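Local coordinates for capsid protein (PDB 5YKZ) that forms the protruding domain of a shrimp nodavirus capsid protein, which probably pairs with a second copy to build the dimeric spikes on the virus particle, at residues S38-L46 and T109-A117; F50-L59 and T69-T77. All coordinates share one frame; numbering follows the deposited sequence.

Contact 1 of 2, residues S38-L46 and T109-A117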
loop_
_atom_site.group_PDB
_atom_site.type_symbol
_atom_site.label_atom_id
_atom_site.label_comp_id
_atom_site.label_asym_id
_atom_site.label_seq_id
_atom_site.Cartn_x
_atom_site.Cartn_y
_atom_site.Cartn_z
ATOM N N SER B 38 14.804 11.228 5.168
ATOM C CA SER B 38 13.560 10.535 5.596
ATOM C C SER B 38 12.778 10.098 4.398
ATOM O O SER B 38 12.619 10.765 3.368
ATOM C CB SER B 38 12.778 11.456 6.490
ATOM O OG SER B 38 13.520 11.521 7.778
ATOM N N TYR B 39 12.217 8.887 4.578
ATOM C CA TYR B 39 11.390 8.187 3.568
ATOM C C TYR B 39 10.128 7.701 4.164
ATOM O O TYR B 39 10.102 7.416 5.407
ATOM C CB TYR B 39 12.185 7.023 2.958
ATOM C CG TYR B 39 13.400 7.457 2.247
ATOM C CD1 TYR B 39 13.327 7.817 0.906
ATOM C CD2 TYR B 39 14.649 7.537 2.852
ATOM C CE1 TYR B 39 14.447 8.280 0.225
ATOM C CE2 TYR B 39 15.771 7.979 2.151
ATOM C CZ TYR B 39 15.622 8.338 0.858
ATOM O OH TYR B 39 16.783 8.745 0.170
ATOM N N LEU B 40 9.127 7.485 3.392
ATOM C CA LEU B 40 7.877 6.773 3.810
ATOM C C LEU B 40 7.852 5.433 3.126
ATOM O O LEU B 40 8.142 5.360 1.901
ATOM C CB LEU B 40 6.745 7.614 3.350
ATOM C CG LEU B 40 5.425 7.314 3.907
ATOM C CD1 LEU B 40 5.286 7.658 5.429
ATOM C CD2 LEU B 40 4.317 7.986 3.106
ATOM N N LEU B 41 7.472 4.395 3.823
ATOM C CA LEU B 41 7.347 3.058 3.265
ATOM C C LEU B 41 5.921 2.628 3.301
ATOM O O LEU B 41 5.258 2.747 4.346
ATOM C CB LEU B 41 8.173 2.024 4.049
ATOM C CG LEU B 41 9.522 2.453 4.539
ATOM C CD1 LEU B 41 10.227 1.363 5.273
ATOM C CD2 LEU B 41 10.425 2.957 3.386
ATOM N N THR B 42 5.370 2.087 2.191
ATOM C CA THR B 42 4.017 1.609 2.104
ATOM C C THR B 42 4.015 0.200 1.554
ATOM O O THR B 42 4.859 -0.126 0.683
ATOM C CB THR B 42 3.193 2.563 1.196
ATOM O OG1 THR B 42 3.848 2.677 -0.131
ATOM C CG2 THR B 42 3.098 3.898 1.789
ATOM N N PRO B 43 3.112 -0.658 1.993
ATOM C CA PRO B 43 3.135 -2.072 1.573
ATOM C C PRO B 43 2.607 -2.298 0.181
ATOM O O PRO B 43 1.721 -1.550 -0.261
ATOM C CB PRO B 43 2.200 -2.741 2.607
ATOM C CG PRO B 43 1.242 -1.628 2.987
ATOM C CD PRO B 43 2.060 -0.388 3.016
ATOM N N ALA B 44 2.990 -3.355 -0.464
ATOM C CA ALA B 44 2.473 -3.764 -1.770
ATOM C C ALA B 44 2.835 -5.191 -2.043
ATOM O O ALA B 44 3.944 -5.653 -1.597
ATOM C CB ALA B 44 2.993 -2.877 -2.889
ATOM N N PHE B 45 2.081 -5.896 -2.867
ATOM C CA PHE B 45 2.511 -7.184 -3.380
ATOM C C PHE B 45 1.715 -7.473 -4.645
ATOM O O PHE B 45 0.631 -6.890 -4.876
ATOM C CB PHE B 45 2.390 -8.302 -2.351
ATOM C CG PHE B 45 0.999 -8.476 -1.822
ATOM C CD1 PHE B 45 0.024 -9.083 -2.544
ATOM C CD2 PHE B 45 0.689 -8.000 -0.576
ATOM C CE1 PHE B 45 -1.290 -9.203 -2.001
ATOM C CE2 PHE B 45 -0.561 -8.107 -0.070
ATOM C CZ PHE B 45 -1.538 -8.702 -0.793
ATOM N N LEU B 46 2.223 -8.366 -5.479
ATOM C CA LEU B 46 1.711 -8.589 -6.803
ATOM C C LEU B 46 1.511 -10.057 -7.091
ATOM O O LEU B 46 2.493 -10.831 -7.045
ATOM C CB LEU B 46 2.685 -7.951 -7.822
ATOM C CG LEU B 46 2.282 -8.041 -9.233
ATOM C CD1 LEU B 46 0.983 -7.354 -9.584
ATOM C CD2 LEU B 46 3.327 -7.445 -10.140
ATOM N N THR B 109 6.004 -13.649 -1.650
ATOM C CA THR B 109 6.776 -12.432 -1.785
ATOM C C THR B 109 5.893 -11.232 -1.620
ATOM O O THR B 109 4.911 -11.042 -2.374
ATOM C CB THR B 109 7.462 -12.368 -3.142
ATOM O OG1 THR B 109 8.370 -13.489 -3.287
ATOM C CG2 THR B 109 8.315 -11.125 -3.269
ATOM N N THR B 110 6.233 -10.411 -0.638
ATOM C CA THR B 110 5.567 -9.109 -0.448
ATOM C C THR B 110 6.684 -8.089 -0.312
ATOM O O THR B 110 7.864 -8.422 -0.229
ATOM C CB THR B 110 4.624 -9.096 0.723
ATOM O OG1 THR B 110 5.340 -9.117 1.944
ATOM C CG2 THR B 110 3.620 -10.235 0.658
ATOM N N GLY B 111 6.309 -6.809 -0.254
ATOM C CA GLY B 111 7.285 -5.758 -0.213
ATOM C C GLY B 111 6.698 -4.418 0.116
ATOM O O GLY B 111 5.577 -4.303 0.656
ATOM N N PHE B 112 7.472 -3.414 -0.196
ATOM C CA PHE B 112 7.128 -2.037 0.128
ATOM C C PHE B 112 7.684 -1.114 -0.915
ATOM O O PHE B 112 8.689 -1.426 -1.584
ATOM C CB PHE B 112 7.578 -1.630 1.565
ATOM C CG PHE B 112 9.040 -1.870 1.822
ATOM C CD1 PHE B 112 9.466 -3.101 2.273
ATOM C CD2 PHE B 112 9.925 -0.855 1.695
ATOM C CE1 PHE B 112 10.802 -3.307 2.567
ATOM C CE2 PHE B 112 11.257 -1.054 2.030
ATOM C CZ PHE B 112 11.682 -2.293 2.451
ATOM N N ASN B 113 7.041 0.042 -1.055
ATOM C CA ASN B 113 7.546 1.175 -1.800
ATOM C C ASN B 113 8.248 2.109 -0.950
ATOM O O ASN B 113 7.785 2.365 0.154
ATOM C CB ASN B 113 6.394 1.864 -2.543
ATOM C CG ASN B 113 5.980 0.960 -3.791
ATOM O OD1 ASN B 113 6.804 0.495 -4.533
ATOM N ND2 ASN B 113 4.877 0.646 -3.827
ATOM N N ILE B 114 9.403 2.626 -1.378
ATOM C CA ILE B 114 10.158 3.648 -0.663
ATOM C C ILE B 114 9.881 4.963 -1.346
ATOM O O ILE B 114 10.239 5.164 -2.522
ATOM C CB ILE B 114 11.639 3.357 -0.654
ATOM C CG1 ILE B 114 11.930 1.929 -0.143
ATOM C CG2 ILE B 114 12.356 4.442 0.135
ATOM C CD1 ILE B 114 13.397 1.644 0.010
ATOM N N ILE B 115 9.178 5.832 -0.673
ATOM C CA ILE B 115 8.620 7.084 -1.208
ATOM C C ILE B 115 9.453 8.217 -0.681
ATOM O O ILE B 115 9.817 8.293 0.457
ATOM C CB ILE B 115 7.180 7.257 -0.781
ATOM C CG1 ILE B 115 6.382 6.068 -1.249
ATOM C CG2 ILE B 115 6.624 8.538 -1.373
ATOM C CD1 ILE B 115 5.078 5.897 -0.660
ATOM N N ALA B 116 9.845 9.086 -1.649
ATOM C CA ALA B 116 10.804 10.157 -1.444
ATOM C C ALA B 116 10.288 11.478 -1.999
ATOM O O ALA B 116 9.651 11.494 -3.058
ATOM C CB ALA B 116 12.120 9.780 -2.169
ATOM N N ALA B 117 10.705 12.532 -1.351
ATOM C CA ALA B 117 10.570 13.815 -1.977
ATOM C C ALA B 117 11.546 13.993 -3.118
ATOM O O ALA B 117 12.654 13.502 -3.074
ATOM C CB ALA B 117 10.872 14.869 -0.956
HETATM O O HOH W 1 12.498 12.026 0.987
HETATM O O HOH W 2 2.598 0.925 -1.796
HETATM O O HOH W 3 4.915 -9.426 -4.693
#

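Contact 2 of 2, residues F50-L59 and T69-T77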
loop_
_atom_site.group_PDB
_atom_site.type_symbol
_atom_site.label_atom_id
_atom_site.label_comp_id
_atom_site.label_asym_id
_atom_site.label_seq_id
_atom_site.Cartn_x
_atom_site.Cartn_y
_atom_site.Cartn_z
ATOM N N PHE B 50 -1.220 -16.939 -1.726
ATOM C CA PHE B 50 -1.009 -17.164 -0.293
ATOM C C PHE B 50 -1.631 -18.445 0.157
ATOM O O PHE B 50 -1.466 -18.742 1.349
ATOM C CB PHE B 50 -1.574 -15.959 0.517
ATOM C CG PHE B 50 -0.906 -14.662 0.238
ATOM C CD1 PHE B 50 0.375 -14.381 0.758
ATOM C CD2 PHE B 50 -1.491 -13.654 -0.496
ATOM C CE1 PHE B 50 0.957 -13.192 0.550
ATOM C CE2 PHE B 50 -0.907 -12.446 -0.710
ATOM C CZ PHE B 50 0.354 -12.223 -0.188
ATOM N N GLN B 51 -2.291 -19.195 -0.702
ATOM C CA GLN B 51 -2.980 -20.468 -0.373
ATOM C C GLN B 51 -2.286 -21.587 -1.047
ATOM O O GLN B 51 -2.911 -22.698 -1.148
ATOM C CB GLN B 51 -4.437 -20.372 -0.773
ATOM C CG GLN B 51 -5.125 -19.316 0.073
ATOM C CD GLN B 51 -6.642 -19.182 -0.151
ATOM O OE1 GLN B 51 -7.254 -19.955 -0.870
ATOM N NE2 GLN B 51 -7.206 -18.131 0.395
ATOM N N SER B 52 -1.047 -21.492 -1.386
ATOM C CA SER B 52 -0.260 -22.571 -2.014
ATOM C C SER B 52 -0.000 -23.665 -0.988
ATOM O O SER B 52 0.392 -24.779 -1.410
ATOM C CB SER B 52 1.034 -22.033 -2.591
ATOM O OG SER B 52 1.701 -21.163 -1.710
ATOM N N GLU B 53 -0.169 -23.422 0.307
ATOM C CA GLU B 53 -0.022 -24.442 1.394
ATOM C C GLU B 53 -0.798 -23.890 2.560
ATOM O O GLU B 53 -1.289 -22.715 2.526
ATOM C CB GLU B 53 1.461 -24.678 1.715
ATOM C CG GLU B 53 2.225 -23.483 2.296
ATOM C CD GLU B 53 2.409 -22.372 1.284
ATOM O OE1 GLU B 53 2.999 -22.558 0.207
ATOM O OE2 GLU B 53 1.961 -21.226 1.582
ATOM N N ALA B 54 -1.022 -24.712 3.594
ATOM C CA ALA B 54 -1.769 -24.297 4.724
ATOM C C ALA B 54 -1.075 -23.204 5.484
ATOM O O ALA B 54 0.091 -23.064 5.441
ATOM C CB ALA B 54 -2.077 -25.509 5.631
ATOM N N GLY B 55 -1.914 -22.535 6.248
ATOM C CA GLY B 55 -1.482 -21.494 7.168
ATOM C C GLY B 55 -1.541 -20.116 6.544
ATOM O O GLY B 55 -1.698 -19.945 5.344
ATOM N N ILE B 56 -1.485 -19.128 7.407
ATOM C CA ILE B 56 -1.720 -17.732 7.044
ATOM C C ILE B 56 -0.357 -16.999 6.919
ATOM O O ILE B 56 0.428 -17.008 7.861
ATOM C CB ILE B 56 -2.588 -17.079 8.033
ATOM C CG1 ILE B 56 -3.948 -17.844 8.281
ATOM C CG2 ILE B 56 -2.919 -15.632 7.584
ATOM C CD1 ILE B 56 -4.728 -17.323 9.491
ATOM N N TYR B 57 -0.178 -16.273 5.820
ATOM C CA TYR B 57 0.927 -15.320 5.652
ATOM C C TYR B 57 0.606 -14.120 6.531
ATOM O O TYR B 57 -0.392 -13.409 6.268
ATOM C CB TYR B 57 1.056 -14.904 4.207
ATOM C CG TYR B 57 2.230 -13.984 3.956
ATOM C CD1 TYR B 57 2.160 -12.654 4.172
ATOM C CD2 TYR B 57 3.424 -14.480 3.498
ATOM C CE1 TYR B 57 3.258 -11.822 4.001
ATOM C CE2 TYR B 57 4.515 -13.688 3.257
ATOM C CZ TYR B 57 4.426 -12.333 3.560
ATOM O OH TYR B 57 5.514 -11.488 3.381
ATOM N N ILE B 58 1.418 -13.855 7.573
ATOM C CA ILE B 58 1.296 -12.722 8.445
ATOM C C ILE B 58 2.647 -12.127 8.675
ATOM O O ILE B 58 3.511 -12.767 9.326
ATOM C CB ILE B 58 0.680 -13.121 9.819
ATOM C CG1 ILE B 58 -0.675 -13.863 9.658
ATOM C CG2 ILE B 58 0.459 -11.863 10.648
ATOM C CD1 ILE B 58 -1.339 -14.314 10.949
ATOM N N LEU B 59 2.847 -10.932 8.162
ATOM C CA LEU B 59 4.102 -10.210 8.295
ATOM C C LEU B 59 3.860 -8.960 9.075
ATOM O O LEU B 59 2.839 -8.230 8.789
ATOM C CB LEU B 59 4.673 -9.914 6.912
ATOM C CG LEU B 59 5.975 -9.092 6.892
ATOM C CD1 LEU B 59 6.841 -9.461 5.742
ATOM C CD2 LEU B 59 5.649 -7.586 6.792
ATOM N N THR B 69 4.208 0.958 11.674
ATOM C CA THR B 69 4.302 -0.486 11.497
ATOM C C THR B 69 3.586 -0.848 10.189
ATOM O O THR B 69 2.451 -0.399 9.998
ATOM C CB THR B 69 3.607 -1.263 12.589
ATOM O OG1 THR B 69 4.235 -0.932 13.881
ATOM C CG2 THR B 69 3.671 -2.798 12.468
ATOM N N ILE B 70 4.189 -1.668 9.344
ATOM C CA ILE B 70 3.471 -2.287 8.197
ATOM C C ILE B 70 2.954 -3.623 8.618
ATOM O O ILE B 70 3.692 -4.429 9.196
ATOM C CB ILE B 70 4.395 -2.355 6.957
ATOM C CG1 ILE B 70 4.507 -0.986 6.382
ATOM C CG2 ILE B 70 3.826 -3.314 5.976
ATOM C CD1 ILE B 70 5.507 -0.879 5.212
ATOM N N SER B 71 1.669 -3.852 8.326
ATOM C CA SER B 71 1.022 -5.096 8.607
ATOM C C SER B 71 0.471 -5.697 7.326
ATOM O O SER B 71 -0.305 -5.029 6.601
ATOM C CB SER B 71 -0.147 -4.899 9.567
ATOM O OG SER B 71 -0.929 -6.050 9.637
ATOM N N ILE B 72 0.854 -6.927 7.029
ATOM C CA ILE B 72 0.274 -7.707 5.928
ATOM C C ILE B 72 -0.204 -8.991 6.539
ATOM O O ILE B 72 0.599 -9.908 6.823
ATOM C CB ILE B 72 1.291 -7.965 4.772
ATOM C CG1 ILE B 72 1.797 -6.669 4.180
ATOM C CG2 ILE B 72 0.640 -8.847 3.766
ATOM C CD1 ILE B 72 2.842 -6.771 3.130
ATOM N N ASN B 73 -1.483 -9.131 6.766
ATOM C CA ASN B 73 -2.122 -10.289 7.391
ATOM C C ASN B 73 -3.131 -10.809 6.380
ATOM O O ASN B 73 -4.158 -10.157 6.128
ATOM C CB ASN B 73 -2.718 -9.972 8.751
ATOM C CG ASN B 73 -3.337 -11.212 9.358
ATOM O OD1 ASN B 73 -3.688 -12.107 8.735
ATOM N ND2 ASN B 73 -3.451 -11.166 10.704
ATOM N N MET B 74 -2.848 -11.944 5.775
ATOM C CA MET B 74 -3.658 -12.504 4.759
ATOM C C MET B 74 -4.771 -13.454 5.324
ATOM O O MET B 74 -5.348 -14.218 4.585
ATOM C CB MET B 74 -2.849 -13.126 3.663
ATOM C CG MET B 74 -1.936 -12.112 2.972
ATOM S SD MET B 74 -2.613 -10.546 2.536
ATOM C CE MET B 74 -3.656 -11.073 1.438
ATOM N N ASP B 75 -5.077 -13.386 6.572
ATOM C CA ASP B 75 -6.185 -14.190 7.170
ATOM C C ASP B 75 -7.447 -13.927 6.349
ATOM O O ASP B 75 -7.881 -12.778 6.258
ATOM C CB ASP B 75 -6.372 -13.804 8.590
ATOM C CG ASP B 75 -7.374 -14.683 9.391
ATOM O OD1 ASP B 75 -8.358 -15.117 8.756
ATOM O OD2 ASP B 75 -7.134 -14.813 10.579
ATOM N N PRO B 76 -8.092 -14.958 5.833
ATOM C CA PRO B 76 -9.273 -14.669 5.020
ATOM C C PRO B 76 -10.418 -14.074 5.779
ATOM O O PRO B 76 -11.365 -13.430 5.183
ATOM C CB PRO B 76 -9.704 -16.023 4.487
ATOM C CG PRO B 76 -8.770 -17.024 4.926
ATOM C CD PRO B 76 -7.695 -16.351 5.778
ATOM N N THR B 77 -10.449 -14.145 7.092
ATOM C CA THR B 77 -11.492 -13.486 7.922
ATOM C C THR B 77 -11.191 -12.114 8.352
ATOM O O THR B 77 -12.087 -11.390 8.877
ATOM C CB THR B 77 -11.837 -14.410 9.199
ATOM O OG1 THR B 77 -10.776 -14.359 10.137
ATOM C CG2 THR B 77 -12.004 -15.754 8.703
HETATM O O HOH W 4 0.523 -8.214 10.431
#

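Contact 1 of 2, residues S38-L46 and T109-A117
Leu-40, Thr-42 and Ala-44 pair with Ile-115, Asn-113 and Gly-111 through six backbone hydrogen bonds, two to each pair. The bond from Ile-115 N to Leu-40 O is 2.8 Å long, whereas Ala-44 N meets Gly-111 O from 46° above the carbonyl plane. Pro-43 has no N-H to offer, and it sits opposite Phe-112 in a non-hydrogen-bonded pair, where none is needed on this side. Together the segments join two neighbouring strands inside the antiparallel sheet of the spike domain; strand 7-15 flanks 109-117 and strand 79-88 flanks 38-46.

The face of Leu-41, Phe-112 and Ile-114 is apolar, and Leu-41 CD2 lies alongside Ile-114 CG1 at 4.0 Å. Near the end of the pairing, the beta-branch of Ile-114 serves a second neighbour: with CG1 beside the backbone N (chi1 -52°), CG2 is left to meet Tyr-39 CD1 at 3.6 Å. The Tyr-39 ring turns its edge to the small Ala-116 CB, while its hydroxyl bonds to Ser-34 N. The other face is mixed: Ile-115 crosses Thr-42 at about a right angle, and Leu-40 packs on Ile-115 of the second subunit.

Water bridges the strands at three places. One molecule accepts from Asn-113 ND2 (3.1 Å), donates to Pro-43 O and binds Thr-42 OG1 at 2.7 Å; others link Thr-109 O to Leu-46 N and Ser-38 O to Ala-117 N.

Contact 2 of 2, residues F50-L59 and T69-T77
The base of the beta hairpin formed by strands 58-63 and 66-73 is where these segments meet, just as the chain enters and leaves the paired strands. Leu-59 and Ile-72 exchange two nearly straight backbone bonds, with Leu-59 N 2.8 Å from Ile-72 O. One further bond, from Met-74 N to Tyr-57 O at 2.9 Å, extends the pairing past the non-hydrogen-bonded pair Ile-58 and Asn-73.

Met-74 suits its place because its flexible chain can fold over an aromatic ring. Bent at chi2 (-45°) and chi3 (-66°), it sets CG 3.6 Å from the centroid of the Phe-50 ring, almost exactly on the normal, in a CH-pi contact. SD lies over the same face at 4.5 Å from that centroid, a Met-aromatic contact, and the methyl CE reaches Phe-50 CE2. Phe-50 in turn places CE1 over a face of the Tyr-57 ring, whose hydroxyl bonds to Thr-110. Both Phe-50 and Met-74 also pack on Thr-79 of the second subunit.

At the Ile-58 pair, Asn-73 has CG anti to its backbone N (chi1 -179°), lying alongside Ile-58, and its OD1 accepts from Asp-75 N at 2.9 Å. Ile-56 spreads over this bend, its CG2 3.3 Å from Asp-75 N. Asp-75 OD1 then takes both the N and OG1 of Thr-77 from one face of its carboxylate. Two successive Asx turns thus lead the chain out of an antiparallel hairpin.

Overall arrangement
From the N terminus, the chain first lays down strand 7-15 and later enters strand 38-48, the first half of contact 1. It then loops through 49-57 into the hairpin whose base contact 2 fastens, a short local closure with 9 residues between its segments. Only after strands 79-88 and 95-101 does it return as 109-117 to close contact 1 across 62 residues, so contact 2 lies wholly within that larger loop. The two centres are about 18 Å apart, yet they touch: Phe-45 packs on Phe-50, and Thr-110 on Ile-72. Both reach the same antiparallel sheet, and both touch the second subunit of the dimer.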